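Local coordinates for Iron(3+)-hydroxamate-binding protein FhuD (Bacillus subtilis subsp. subtilis, PDB 3G9Q) that captures iron(3+)-hydroxamate complexes such as ferrichrome and hands them to the membrane permease of the FhuCBGD ABC transporter, at residues 170-173 with 174-178; 159-162 with 163-167. All coordinates share one frame; numbering follows the deposited sequence.

Both contacts belong to one lobe of the binding protein and lie in series along the chain: contact 2 is the end of strand 157-161 and the turn that leaves it, and contact 1 is the body and end of helix 169-175, which follows. Contact 1 is held by backbone hydrogen bonds and buried aliphatic side chains, with lysine at its exposed margin. Contact 2 stacks an arginine on a phenylalanine and has one water bridging its backbone, one side buried against the sheet and the other exposed. Their centres lie about 11 Å apart, and they meet where the CB atoms of Y173 and K163 pack 3.8 Å apart.

Contact 1 (170-173 with 174-178); sequences SIIY and KDLGL
L176 N donates to I171 O across 2.8 Å, and the carbonyl of I171 points almost straight at it. The bond spans five residues, one more than in an alpha helix, as does that from D175 N to S170 O at 3.2 Å; S170 O also receives a weak bond from K174 N. The helix thus widens into a pi-type turn near its C-terminal end. Beyond it L178 N reaches back to I172 O at 3.0 Å, closing a still larger loop round G177. G177 is the first residue to leave helical angles, with a positive phi of 52° that glycine adopts readily.

Under this backbone frame lies an aliphatic cluster. I172 is turned so that CG1 lies beside its own backbone N (chi1 -69°), and CD1 then meets two leucine methyls, L176 CD1 at 3.6 Å and L178 CD1 at 3.7 Å. Branched, purely apolar residues suit the place, because I265 of helix 255-270 covers I172 and L176, while I148 touches I172 and L178. With an alanine in place of I172, a gap would probably open beside the two leucine methyls, where CD1 now packs, and leave them freer to shift. The CG2 branch of I172 lies 3.8 Å above the plane of the Y173 ring, toward its rim, and L178 O faces the ring edge in plane, 3.5 Å from CD2. Tyrosine can do this and still send OH to bond with I148 O. K174, with its charged end leading away, suits the exposed side.

A pi-type widening followed by a glycine of positive phi is one way a helix terminates at its C-terminal end; here the short helix 169-175 and the residues after it pack against strand 148-154 and helices 118-143 and 255-270.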
ATOM      1  N   SER A 170       8.058   0.779   3.383  1.00 42.07           N
ATOM      2  CA  SER A 170       8.807   1.937   2.914  1.00 47.25           C
ATOM      3  C   SER A 170       8.434   3.180   3.710  1.00 50.73           C
ATOM      4  O   SER A 170       9.243   4.096   3.845  1.00 48.25           O
ATOM      5  CB  SER A 170       8.585   2.179   1.407  1.00 51.47           C
ATOM      6  OG  SER A 170       7.353   2.836   1.129  1.00 60.04           O
ATOM      7  N   ILE A 171       7.219   3.208   4.256  1.00 51.19           N
ATOM      8  CA  ILE A 171       6.775   4.366   5.039  1.00 53.94           C
ATOM      9  C   ILE A 171       7.548   4.445   6.360  1.00 59.79           C
ATOM     10  O   ILE A 171       8.202   5.451   6.690  1.00 56.18           O
ATOM     11  CB  ILE A 171       5.250   4.290   5.402  1.00 50.74           C
ATOM     12  CG1 ILE A 171       4.448   3.628   4.274  1.00 60.14           C
ATOM     13  CG2 ILE A 171       4.715   5.680   5.671  1.00 26.08           C
ATOM     14  CD1 ILE A 171       4.505   4.294   2.873  1.00 71.55           C
ATOM     15  N   ILE A 172       7.456   3.350   7.105  1.00 56.75           N
ATOM     16  CA  ILE A 172       8.068   3.214   8.419  1.00 50.98           C
ATOM     17  C   ILE A 172       9.593   3.202   8.485  1.00 50.36           C
ATOM     18  O   ILE A 172      10.186   3.856   9.355  1.00 47.46           O
ATOM     19  CB  ILE A 172       7.511   1.959   9.098  1.00 40.60           C
ATOM     20  CG1 ILE A 172       6.033   2.219   9.435  1.00 27.59           C
ATOM     21  CG2 ILE A 172       8.359   1.586  10.283  1.00 27.27           C
ATOM     22  CD1 ILE A 172       5.811   3.087  10.663  1.00 70.66           C
ATOM     23  N   TYR A 173      10.234   2.489   7.568  1.00 37.67           N
ATOM     24  CA  TYR A 173      11.675   2.411   7.618  1.00 38.59           C
ATOM     25  C   TYR A 173      12.436   3.418   6.779  1.00 41.67           C
ATOM     26  O   TYR A 173      13.640   3.562   6.964  1.00 47.04           O
ATOM     27  CB  TYR A 173      12.120   0.987   7.283  1.00 35.89           C
ATOM     28  CG  TYR A 173      11.619  -0.056   8.259  1.00 46.89           C
ATOM     29  CD1 TYR A 173      10.882  -1.156   7.813  1.00 48.17           C
ATOM     30  CD2 TYR A 173      11.863   0.058   9.636  1.00 51.92           C
ATOM     31  CE1 TYR A 173      10.398  -2.113   8.703  1.00 44.87           C
ATOM     32  CE2 TYR A 173      11.378  -0.902  10.538  1.00 40.47           C
ATOM     33  CZ  TYR A 173      10.647  -1.980  10.055  1.00 50.97           C
ATOM     34  OH  TYR A 173      10.157  -2.928  10.919  1.00 56.57           O
ATOM     35  N   LYS A 174      11.753   4.125   5.876  1.00 49.98           N
ATOM     36  CA  LYS A 174      12.415   5.122   5.018  1.00 55.03           C
ATOM     37  C   LYS A 174      11.890   6.549   5.202  1.00 56.61           C
ATOM     38  O   LYS A 174      12.664   7.465   5.470  1.00 52.77           O
ATOM     39  CB  LYS A 174      12.271   4.770   3.532  1.00 62.65           C
ATOM     40  CG  LYS A 174      12.857   3.452   3.084  1.00 65.34           C
ATOM     41  CD  LYS A 174      12.882   3.381   1.558  1.00 70.05           C
ATOM     42  CE  LYS A 174      13.925   4.344   0.970  1.00 74.48           C
ATOM     43  NZ  LYS A 174      15.300   4.080   1.512  1.00 70.57           N
ATOM     44  N   ASP A 175      10.582   6.743   5.031  1.00 50.95           N
ATOM     45  CA  ASP A 175       9.994   8.073   5.180  1.00 49.38           C
ATOM     46  C   ASP A 175      10.001   8.553   6.630  1.00 51.85           C
ATOM     47  O   ASP A 175      10.220   9.728   6.898  1.00 50.53           O
ATOM     48  CB  ASP A 175       8.547   8.103   4.678  1.00 53.55           C
ATOM     49  CG  ASP A 175       8.424   7.799   3.203  1.00 50.69           C
ATOM     50  OD1 ASP A 175       8.470   6.610   2.842  1.00 54.74           O
ATOM     51  OD2 ASP A 175       8.279   8.751   2.401  1.00 56.38           O
ATOM     52  N   LEU A 176       9.750   7.641   7.561  1.00 44.71           N
ATOM     53  CA  LEU A 176       9.719   8.000   8.969  1.00 45.75           C
ATOM     54  C   LEU A 176      11.058   7.739   9.669  1.00 46.98           C
ATOM     55  O   LEU A 176      11.261   8.126  10.826  1.00 50.57           O
ATOM     56  CB  LEU A 176       8.594   7.237   9.672  1.00 51.61           C
ATOM     57  CG  LEU A 176       7.160   7.553   9.227  1.00 47.05           C
ATOM     58  CD1 LEU A 176       6.211   6.584   9.888  1.00 49.21           C
ATOM     59  CD2 LEU A 176       6.792   8.981   9.579  1.00 44.32           C
ATOM     60  N   GLY A 177      11.967   7.081   8.954  1.00 45.30           N
ATOM     61  CA  GLY A 177      13.283   6.774   9.491  1.00 37.48           C
ATOM     62  C   GLY A 177      13.275   6.077  10.842  1.00 51.44           C
ATOM     63  O   GLY A 177      14.184   6.272  11.653  1.00 50.30           O
ATOM     64  N   LEU A 178      12.252   5.262  11.084  1.00 44.45           N
ATOM     65  CA  LEU A 178      12.135   4.540  12.339  1.00 39.11           C
ATOM     66  C   LEU A 178      13.061   3.315  12.317  1.00 41.14           C
ATOM     67  O   LEU A 178      13.323   2.767  11.254  1.00 40.77           O
ATOM     68  CB  LEU A 178      10.667   4.157  12.556  1.00 42.94           C
ATOM     69  CG  LEU A 178       9.781   5.406  12.650  1.00 39.07           C
ATOM     70  CD1 LEU A 178       8.282   5.030  12.634  1.00 36.29           C
ATOM     71  CD2 LEU A 178      10.139   6.167  13.899  1.00 15.22           C
TER

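Contact 2 (159-162 with 163-167); sequences YVFG and KDFGR
The ring of F161 lies beneath the aliphatic part of R167, whose CD sits over its centre in a CH-pi contact, 3.9 Å from the centroid and 13° off the normal. The bend of the arginine chain at chi2 (86°) folds it back across this face. Its guanidinium continues over the rim with its plane turned 23° from that of the ring, bringing NH1 to 3.5 Å from F161 CE2. Arginine fits because its methylenes can cover an aromatic face while its polar end reaches on to a carbonyl; here NH1 makes a weak bond to F165 O. Toward the rim of the opposite face of F161 lies the carbonyl carbon of Y159.

F161 lies near the end of strand 157-161, which forms an antiparallel hairpin with strand 148-154 in the mixed sheet of this lobe, and the chain then turns through 163-167 on its way to helix 169-175. From this turn F165 comes back to the edge of F161, CD2 to CE2 at 4.1 Å, the two side chains crossing at a slant; its ring also meets that of Y195.

A single water bridges the turn with three bonds: it donates to G162 O at 2.7 Å and to G166 O at 2.6 Å, and accepts from F165 N at 2.7 Å. It thereby serves backbone groups that the irregular chain does not pair with each other. G166 has a positive phi, which glycine tolerates easily. K163 stretches its chain fully beyond CG and runs alongside K174, two like charges coming close at its end, while it also touches I189.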
ATOM      1  N   TYR A 159       5.225 -13.775   8.431  1.00 54.11           N
ATOM      2  CA  TYR A 159       6.082 -12.942   7.592  1.00 54.27           C
ATOM      3  C   TYR A 159       6.509 -11.656   8.326  1.00 44.81           C
ATOM      4  O   TYR A 159       5.667 -10.932   8.843  1.00 49.99           O
ATOM      5  CB  TYR A 159       5.350 -12.592   6.271  1.00 46.38           C
ATOM      6  CG  TYR A 159       4.646 -13.765   5.586  1.00 52.38           C
ATOM      7  CD1 TYR A 159       3.243 -13.855   5.572  1.00 63.67           C
ATOM      8  CD2 TYR A 159       5.375 -14.783   4.955  1.00 48.29           C
ATOM      9  CE1 TYR A 159       2.577 -14.933   4.942  1.00 53.99           C
ATOM     10  CE2 TYR A 159       4.720 -15.867   4.326  1.00 57.10           C
ATOM     11  CZ  TYR A 159       3.323 -15.933   4.325  1.00 57.51           C
ATOM     12  OH  TYR A 159       2.675 -16.991   3.717  1.00 47.26           O
ATOM     13  N   VAL A 160       7.816 -11.408   8.411  1.00 32.67           N
ATOM     14  CA  VAL A 160       8.335 -10.192   9.041  1.00 37.24           C
ATOM     15  C   VAL A 160       8.799  -9.327   7.886  1.00 35.70           C
ATOM     16  O   VAL A 160       9.824  -9.609   7.268  1.00 36.56           O
ATOM     17  CB  VAL A 160       9.529 -10.473  10.009  1.00 38.86           C
ATOM     18  CG1 VAL A 160      10.507 -11.432   9.363  1.00 55.72           C
ATOM     19  CG2 VAL A 160      10.235  -9.181  10.371  1.00 25.80           C
ATOM     20  N   PHE A 161       8.034  -8.282   7.583  1.00 39.59           N
ATOM     21  CA  PHE A 161       8.360  -7.413   6.458  1.00 40.51           C
ATOM     22  C   PHE A 161       9.451  -6.399   6.701  1.00 42.74           C
ATOM     23  O   PHE A 161       9.720  -6.011   7.830  1.00 55.38           O
ATOM     24  CB  PHE A 161       7.108  -6.696   5.971  1.00 31.29           C
ATOM     25  CG  PHE A 161       6.020  -7.629   5.555  1.00 44.11           C
ATOM     26  CD1 PHE A 161       4.993  -7.958   6.435  1.00 46.60           C
ATOM     27  CD2 PHE A 161       6.057  -8.241   4.307  1.00 40.67           C
ATOM     28  CE1 PHE A 161       4.016  -8.889   6.077  1.00 57.58           C
ATOM     29  CE2 PHE A 161       5.092  -9.169   3.940  1.00 45.79           C
ATOM     30  CZ  PHE A 161       4.066  -9.497   4.826  1.00 52.11           C
ATOM     31  N   GLY A 162      10.097  -5.993   5.617  1.00 50.23           N
ATOM     32  CA  GLY A 162      11.148  -5.003   5.702  1.00 42.14           C
ATOM     33  C   GLY A 162      10.620  -3.711   5.106  1.00 45.46           C
ATOM     34  O   GLY A 162       9.464  -3.358   5.314  1.00 37.35           O
ATOM     35  N   LYS A 163      11.453  -3.015   4.345  1.00 42.09           N
ATOM     36  CA  LYS A 163      11.041  -1.762   3.753  1.00 52.91           C
ATOM     37  C   LYS A 163      10.663  -1.867   2.287  1.00 57.40           C
ATOM     38  O   LYS A 163      10.024  -0.970   1.736  1.00 65.57           O
ATOM     39  CB  LYS A 163      12.143  -0.707   3.919  1.00 57.81           C
ATOM     40  CG  LYS A 163      13.435  -0.981   3.167  1.00 66.62           C
ATOM     41  CD  LYS A 163      14.454   0.128   3.431  1.00 77.43           C
ATOM     42  CE  LYS A 163      15.739  -0.098   2.634  1.00 86.99           C
ATOM     43  NZ  LYS A 163      16.725   1.019   2.773  1.00 82.43           N
ATOM     44  N   ASP A 164      11.036  -2.966   1.647  1.00 64.13           N
ATOM     45  CA  ASP A 164      10.748  -3.117   0.233  1.00 63.84           C
ATOM     46  C   ASP A 164       9.711  -4.168  -0.107  1.00 60.03           C
ATOM     47  O   ASP A 164       9.866  -4.901  -1.077  1.00 59.35           O
ATOM     48  CB  ASP A 164      12.054  -3.391  -0.519  1.00 67.93           C
ATOM     49  CG  ASP A 164      12.906  -2.146  -0.667  1.00 74.08           C
ATOM     50  OD1 ASP A 164      13.702  -1.825   0.244  1.00 74.47           O
ATOM     51  OD2 ASP A 164      12.754  -1.470  -1.705  1.00 83.70           O
ATOM     52  N   PHE A 165       8.639  -4.234   0.671  1.00 55.09           N
ATOM     53  CA  PHE A 165       7.621  -5.226   0.382  1.00 50.38           C
ATOM     54  C   PHE A 165       6.209  -4.820   0.785  1.00 58.28           C
ATOM     55  O   PHE A 165       5.382  -5.680   1.110  1.00 59.76           O
ATOM     56  CB  PHE A 165       7.985  -6.549   1.049  1.00 42.42           C
ATOM     57  CG  PHE A 165       7.795  -7.726   0.158  1.00 50.38           C
ATOM     58  CD1 PHE A 165       8.731  -8.027  -0.819  1.00 57.27           C
ATOM     59  CD2 PHE A 165       6.636  -8.483   0.228  1.00 56.04           C
ATOM     60  CE1 PHE A 165       8.507  -9.069  -1.727  1.00 66.35           C
ATOM     61  CE2 PHE A 165       6.399  -9.529  -0.673  1.00 55.87           C
ATOM     62  CZ  PHE A 165       7.331  -9.821  -1.653  1.00 54.90           C
ATOM     63  N   GLY A 166       5.932  -3.517   0.766  1.00 51.95           N
ATOM     64  CA  GLY A 166       4.610  -3.039   1.128  1.00 42.28           C
ATOM     65  C   GLY A 166       4.346  -3.129   2.612  1.00 41.59           C
ATOM     66  O   GLY A 166       5.275  -3.166   3.417  1.00 44.85           O
ATOM     67  N   ARG A 167       3.067  -3.187   2.966  1.00 44.82           N
ATOM     68  CA  ARG A 167       2.632  -3.239   4.362  1.00 42.46           C
ATOM     69  C   ARG A 167       3.234  -2.115   5.219  1.00 46.12           C
ATOM     70  O   ARG A 167       3.570  -2.313   6.391  1.00 33.08           O
ATOM     71  CB  ARG A 167       2.946  -4.602   4.982  1.00 48.48           C
ATOM     72  CG  ARG A 167       2.023  -5.727   4.535  1.00 37.10           C
ATOM     73  CD  ARG A 167       2.496  -6.365   3.250  1.00 53.70           C
ATOM     74  NE  ARG A 167       1.588  -7.418   2.797  1.00 64.35           N
ATOM     75  CZ  ARG A 167       1.883  -8.308   1.854  1.00 60.23           C
ATOM     76  NH1 ARG A 167       3.066  -8.279   1.257  1.00 53.63           N
ATOM     77  NH2 ARG A 167       0.993  -9.228   1.509  1.00 51.11           N
TER
HETATM   78  O   HOH W   1       7.799  -3.559   3.168  1.00 60.64           O